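Local coordinates for MOBA relate protein (Mycobacterium sp., PDB 2WAW), which is of unknown function but, as a MobA-like protein of the GT-A fold, probably transfers a nucleotidyl group from a nucleoside triphosphate to an as yet unidentified acceptor, at residues 125-130 / 170-175; 46-51 / 68-73. One frame throughout, in Å; residues are numbered along the deposited sequence. Where two conformers were deposited one is given.

Contact 1: 125-130 / 170-175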
loop_
_atom_site.group_PDB
_atom_site.type_symbol
_atom_site.label_atom_id
_atom_site.label_comp_id
_atom_site.label_asym_id
_atom_site.label_seq_id
_atom_site.Cartn_x
_atom_site.Cartn_y
_atom_site.Cartn_z
ATOM N N THR A 125 -1.265 -18.232 3.130
ATOM C CA THR A 125 -0.298 -17.532 3.977
ATOM C C THR A 125 0.024 -16.142 3.429
ATOM O O THR A 125 -0.003 -15.162 4.171
ATOM C CB THR A 125 0.993 -18.368 4.185
ATOM O OG1 THR A 125 0.655 -19.611 4.813
ATOM C CG2 THR A 125 1.984 -17.630 5.060
ATOM N N ILE A 126 0.317 -16.072 2.129
ATOM C CA ILE A 126 0.497 -14.814 1.397
ATOM C C ILE A 126 -0.314 -14.902 0.112
ATOM O O ILE A 126 -0.452 -15.980 -0.460
ATOM C CB ILE A 126 1.988 -14.583 1.028
ATOM C CG1 ILE A 126 2.837 -14.433 2.299
ATOM C CG2 ILE A 126 2.150 -13.383 0.095
ATOM C CD1 ILE A 126 4.345 -14.469 2.067
ATOM N N ALA A 127 -0.886 -13.788 -0.321
ATOM C CA ALA A 127 -1.440 -13.756 -1.686
ATOM C C ALA A 127 -1.022 -12.484 -2.388
ATOM O O ALA A 127 -0.736 -11.468 -1.739
ATOM C CB ALA A 127 -2.934 -13.881 -1.646
ATOM N N VAL A 128 -0.974 -12.540 -3.715
ATOM C CA VAL A 128 -0.545 -11.388 -4.515
ATOM C C VAL A 128 -1.452 -11.228 -5.722
ATOM O O VAL A 128 -2.086 -12.192 -6.150
ATOM C CB VAL A 128 0.933 -11.519 -4.973
ATOM C CG1 VAL A 128 1.861 -11.673 -3.767
ATOM C CG2 VAL A 128 1.108 -12.677 -5.973
ATOM N N CYS A 129 -1.537 -10.012 -6.252
ATOM C CA CYS A 129 -2.259 -9.819 -7.505
ATOM C C CYS A 129 -1.366 -10.141 -8.690
ATOM O O CYS A 129 -0.208 -9.713 -8.757
ATOM C CB CYS A 129 -2.783 -8.397 -7.603
ATOM S SG CYS A 129 -4.140 -8.085 -6.413
ATOM N N GLU A 130 -1.910 -10.908 -9.619
ATOM C CA GLU A 130 -1.217 -11.236 -10.841
ATOM C C GLU A 130 -1.897 -10.514 -11.983
ATOM O O GLU A 130 -2.997 -10.878 -12.404
ATOM C CB GLU A 130 -1.202 -12.746 -11.079
ATOM C CG GLU A 130 -0.426 -13.122 -12.324
ATOM C CD GLU A 130 -0.237 -14.614 -12.457
ATOM O OE1 GLU A 130 -1.224 -15.363 -12.302
ATOM O OE2 GLU A 130 0.900 -15.030 -12.729
ATOM N N ARG A 170 -0.382 -17.327 -2.996
ATOM C CA ARG A 170 -1.473 -17.500 -3.945
ATOM C C ARG A 170 -1.535 -16.335 -4.924
ATOM O O ARG A 170 -1.596 -15.184 -4.501
ATOM C CB ARG A 170 -2.779 -17.632 -3.198
ATOM C CG ARG A 170 -3.861 -18.224 -4.012
ATOM C CD ARG A 170 -5.043 -18.599 -3.145
ATOM N NE ARG A 170 -5.960 -19.423 -3.911
ATOM C CZ ARG A 170 -7.122 -19.887 -3.460
ATOM N NH1 ARG A 170 -7.562 -19.565 -2.251
ATOM N NH2 ARG A 170 -7.860 -20.649 -4.249
ATOM N N ARG A 171 -1.554 -16.637 -6.226
ATOM C CA ARG A 171 -1.637 -15.588 -7.259
ATOM C C ARG A 171 -3.091 -15.366 -7.669
ATOM O O ARG A 171 -3.742 -16.281 -8.162
ATOM C CB ARG A 171 -0.773 -15.963 -8.475
ATOM C CG ARG A 171 0.729 -15.898 -8.244
ATOM C CD ARG A 171 1.503 -16.528 -9.407
ATOM N NE ARG A 171 2.938 -16.322 -9.248
ATOM C CZ ARG A 171 3.730 -15.761 -10.154
ATOM N NH1 ARG A 171 3.245 -15.357 -11.327
ATOM N NH2 ARG A 171 5.020 -15.622 -9.892
ATOM N N ILE A 172 -3.593 -14.151 -7.457
ATOM C CA ILE A 172 -4.977 -13.814 -7.769
ATOM C C ILE A 172 -4.977 -12.969 -9.039
ATOM O O ILE A 172 -4.444 -11.856 -9.047
ATOM C CB ILE A 172 -5.649 -13.015 -6.622
ATOM C CG1 ILE A 172 -5.481 -13.716 -5.250
ATOM C CG2 ILE A 172 -7.116 -12.758 -6.953
ATOM C CD1 ILE A 172 -5.963 -15.148 -5.210
ATOM N N ARG A 173 -5.578 -13.491 -10.100
ATOM C CA ARG A 173 -5.576 -12.819 -11.397
ATOM C C ARG A 173 -6.418 -11.541 -11.373
ATOM O O ARG A 173 -7.546 -11.539 -10.859
ATOM C CB ARG A 173 -6.092 -13.771 -12.482
ATOM C CG ARG A 173 -6.155 -13.171 -13.884
ATOM C CD ARG A 173 -4.853 -13.337 -14.657
ATOM N NE ARG A 173 -4.926 -12.699 -15.974
ATOM C CZ ARG A 173 -4.535 -11.452 -16.228
ATOM N NH1 ARG A 173 -4.026 -10.706 -15.260
ATOM N NH2 ARG A 173 -4.646 -10.955 -17.454
ATOM N N VAL A 174 -5.860 -10.463 -11.928
ATOM C CA VAL A 174 -6.555 -9.185 -12.118
ATOM C C VAL A 174 -6.440 -8.831 -13.611
ATOM O O VAL A 174 -5.350 -8.869 -14.180
ATOM C CB VAL A 174 -5.928 -8.066 -11.242
ATOM C CG1 VAL A 174 -6.640 -6.715 -11.470
ATOM C CG2 VAL A 174 -5.996 -8.456 -9.772
ATOM N N ASP A 175 -7.566 -8.506 -14.246
ATOM C CA ASP A 175 -7.602 -8.238 -15.688
ATOM C C ASP A 175 -7.239 -6.772 -15.929
ATOM O O ASP A 175 -8.091 -5.947 -16.313
ATOM C CB ASP A 175 -8.992 -8.566 -16.252
ATOM C CG ASP A 175 -9.029 -8.603 -17.782
ATOM O OD1 ASP A 175 -7.962 -8.647 -18.432
ATOM O OD2 ASP A 175 -10.148 -8.597 -18.329
#
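Glu130 and Arg171 form a salt bridge between two neighbouring parallel strands, in which Arg171 NH1 lies 2.8 Å from Glu130 OE2. The oxygen lies in the plane of the guanidinium, at its edge, but the guanidinium nitrogen stands above the carboxylate plane, and the two flat groups are turned 73° apart. Both side chains run out extended. In Glu130 CG is anti to the backbone N (chi1 -177°), whereas in Arg171 CG is anti to the carbonyl carbon (chi1 -71°), and from these different starts the two chains cross at a slant, the carboxylate lying against CB and CD of Arg171. Arg171 CG in turn lies alongside Val128, 4.0 Å from its CG2, both side chains pointing the same way. Ile135 of strand 134-142 touches both Glu130 and Arg171.

Strand 169-173 is the outermost strand at this end of the mixed seven-stranded sheet, and strand 126-131 lies between it and the antiparallel strand 134-142. Five backbone hydrogen bonds zip the pair, from Arg170 N to Ile126 O through to Val174 N to Glu130 O, the last at 2.9 Å. Arg173 NH1 is a possible second donor to Glu130 O, but only doubtfully so, since this side chain was deposited in two conformers and the bond belongs to the one described here.

On the other face, Ala127 CB lies 4.1 Å from Arg170 CB. The extended Arg170 chain then leads away, and its NH1 bonds Gly120 O. Further along, Val174 CG2 packs against Cys129 SG at 3.9 Å. Helix 111-121 packs on part of this face, Leu117 meeting Ala127 and Ala113 meeting Val174.

Contact 2: 46-51 / 68-73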
loop_
_atom_site.group_PDB
_atom_site.type_symbol
_atom_site.label_atom_id
_atom_site.label_comp_id
_atom_site.label_asym_id
_atom_site.label_seq_id
_atom_site.Cartn_x
_atom_site.Cartn_y
_atom_site.Cartn_z
ATOM N N PHE A 46 -12.169 -3.101 4.311
ATOM C CA PHE A 46 -11.323 -3.161 5.491
ATOM C C PHE A 46 -12.125 -2.782 6.717
ATOM O O PHE A 46 -13.007 -1.918 6.646
ATOM C CB PHE A 46 -10.170 -2.152 5.402
ATOM C CG PHE A 46 -9.273 -2.324 4.189
ATOM C CD1 PHE A 46 -8.870 -3.596 3.762
ATOM C CD2 PHE A 46 -8.810 -1.204 3.489
ATOM C CE1 PHE A 46 -8.010 -3.749 2.659
ATOM C CE2 PHE A 46 -7.957 -1.329 2.384
ATOM C CZ PHE A 46 -7.542 -2.612 1.958
ATOM N N ASP A 47 -11.773 -3.377 7.850
ATOM C CA ASP A 47 -12.320 -2.971 9.144
ATOM C C ASP A 47 -11.510 -1.838 9.764
ATOM O O ASP A 47 -12.002 -1.106 10.642
ATOM C CB ASP A 47 -12.294 -4.136 10.126
ATOM C CG ASP A 47 -13.236 -5.270 9.745
ATOM O OD1 ASP A 47 -14.130 -5.091 8.892
ATOM O OD2 ASP A 47 -13.064 -6.354 10.338
ATOM N N GLN A 48 -10.260 -1.706 9.322
ATOM C CA GLN A 48 -9.328 -0.734 9.857
ATOM C C GLN A 48 -8.429 -0.327 8.703
ATOM O O GLN A 48 -8.085 -1.175 7.877
ATOM C CB GLN A 48 -8.485 -1.379 10.968
ATOM C CG GLN A 48 -7.309 -0.530 11.462
ATOM C CD GLN A 48 -6.439 -1.248 12.460
ATOM O OE1 GLN A 48 -6.261 -2.479 12.397
ATOM N NE2 GLN A 48 -5.852 -0.484 13.370
ATOM N N LEU A 49 -8.039 0.932 8.670
ATOM C CA LEU A 49 -7.088 1.410 7.705
ATOM C C LEU A 49 -5.976 2.211 8.362
ATOM O O LEU A 49 -6.218 3.189 8.937
ATOM C CB LEU A 49 -7.782 2.240 6.632
ATOM C CG LEU A 49 -6.985 2.822 5.475
ATOM C CD1 LEU A 49 -6.259 1.738 4.727
ATOM C CD2 LEU A 49 -7.929 3.534 4.548
ATOM N N ILE A 50 -4.758 1.735 8.188
ATOM C CA ILE A 50 -3.550 2.342 8.717
ATOM C C ILE A 50 -2.746 2.995 7.589
ATOM O O ILE A 50 -2.618 2.450 6.556
ATOM C CB ILE A 50 -2.628 1.287 9.342
ATOM C CG1 ILE A 50 -3.278 0.642 10.567
ATOM C CG2 ILE A 50 -1.268 1.860 9.664
ATOM C CD1 ILE A 50 -2.566 -0.524 11.047
ATOM N N VAL A 51 -2.284 4.191 7.831
ATOM C CA VAL A 51 -1.406 4.867 6.873
ATOM C C VAL A 51 -0.117 5.235 7.580
ATOM O O VAL A 51 -0.141 5.815 8.679
ATOM C CB VAL A 51 -2.049 6.156 6.323
ATOM C CG1 VAL A 51 -1.208 6.751 5.153
ATOM C CG2 VAL A 51 -3.495 5.902 5.915
ATOM N N GLY A 68 -10.365 9.385 10.615
ATOM C CA GLY A 68 -10.848 8.051 10.730
ATOM C C GLY A 68 -9.852 6.975 10.424
ATOM O O GLY A 68 -10.161 5.839 10.513
ATOM N N LEU A 69 -8.646 7.372 10.062
ATOM C CA LEU A 69 -7.582 6.456 9.766
ATOM C C LEU A 69 -6.617 6.352 10.938
ATOM O O LEU A 69 -6.511 7.261 11.684
ATOM C CB LEU A 69 -6.831 6.925 8.527
ATOM C CG LEU A 69 -7.632 7.227 7.279
ATOM C CD1 LEU A 69 -6.766 7.498 6.130
ATOM C CD2 LEU A 69 -8.622 6.220 6.945
ATOM N N ASP A 70 -5.919 5.236 11.080
ATOM C CA ASP A 70 -4.850 5.118 12.073
ATOM C C ASP A 70 -3.549 5.566 11.428
ATOM O O ASP A 70 -3.062 4.929 10.486
ATOM C CB ASP A 70 -4.730 3.685 12.587
ATOM C CG ASP A 70 -5.915 3.283 13.427
ATOM O OD1 ASP A 70 -6.327 4.090 14.300
ATOM O OD2 ASP A 70 -6.445 2.178 13.218
ATOM N N ILE A 71 -3.007 6.662 11.935
ATOM C CA ILE A 71 -1.806 7.295 11.375
ATOM C C ILE A 71 -0.574 6.870 12.155
ATOM O O ILE A 71 -0.493 7.097 13.370
ATOM C CB ILE A 71 -1.952 8.841 11.382
ATOM C CG1 ILE A 71 -3.186 9.276 10.570
ATOM C CG2 ILE A 71 -0.673 9.534 10.918
ATOM C CD1 ILE A 71 -3.264 8.711 9.133
ATOM N N VAL A 72 0.392 6.275 11.455
ATOM C CA VAL A 72 1.580 5.721 12.110
ATOM C C VAL A 72 2.780 6.543 11.606
ATOM O O VAL A 72 3.070 6.548 10.420
ATOM C CB VAL A 72 1.717 4.220 11.811
ATOM C CG1 VAL A 72 3.042 3.683 12.330
ATOM C CG2 VAL A 72 0.526 3.441 12.440
ATOM N N LEU A 73 3.434 7.279 12.502
ATOM C CA LEU A 73 4.496 8.209 12.081
ATOM C C LEU A 73 5.848 7.602 12.400
ATOM O O LEU A 73 6.064 7.124 13.513
ATOM C CB LEU A 73 4.363 9.563 12.800
ATOM C CG LEU A 73 3.022 10.301 12.773
ATOM C CD1 LEU A 73 3.113 11.628 13.517
ATOM C CD2 LEU A 73 2.565 10.528 11.355
HETATM O O HOH W 1 -9.193 2.734 10.690
#
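A beta-alpha-beta unit, strand 48-53, helix 57-63 and strand 70-73, brings these segments together as parallel neighbours at one end of the main sheet. Asp70 N to Leu49 O, Val51 N to Asp70 O and Val72 N to Val51 O form the backbone ladder, with Asp70 using both its N-H and its carbonyl.

Ahead of the ladder the extended side chain of Gln48 reaches across to Asp70. Its NE2 lies 2.7 Å from Asp70 OD2 in an almost straight bond (173°). The acceptor lies in the amide plane, while the amide nitrogen stands above the carboxylate plane; the two planes are nearly perpendicular. Trp91 O takes a second bond from NE2, and Thr7 OG1 and Asp93 N both bond OE1, so the amide is fixed in its rotation.

On the face bearing Asp70, Ile50 CG1 lies 3.9 Å from Asp70 CB and Ile50 CG2 meets Val72 CG2 at 3.7 Å. Trp91 touches all three of these residues.

The other face is wholly aliphatic across the pair. Leu49 and Leu69 run side by side, CD2 to CD2 at 3.7 Å, and Leu69 sends its other branch, CD1, to 3.6 Å from Val51 CG2. Leu38 of helix 33-42 packs on both Val51 and Leu69. Ile71 adds its CD1, 4.0 Å from Val51 CB. Where the strands part, a water accepts from Leu49 N and donates to Gly68 O.

Parallel neighbouring strands joined by a helix in this way are typical of the Rossmann-like nucleotide-binding half of GT-A folds.

Contacts 1 and 2 lie at opposite ends of the same mixed sheet, their centres about 23 Å apart and their nearest atoms about 11 Å apart, without touching. Each ties an outermost strand to its inner neighbour in parallel register, but they share no strand. Neither is fully buried. In contact 1 the strand-edge arginines are exposed, and the charge pairing of Glu130 with Arg171 joins the backbone ladder. In contact 2 none of the touching residues is fully exposed; branched aliphatic side chains dominate, with one amide-carboxylate bond at the start. Strand 70-73 follows strand 48-53 after a single helix, whereas 170-175 returns beside 125-130 only after strand 134-142 and two helices.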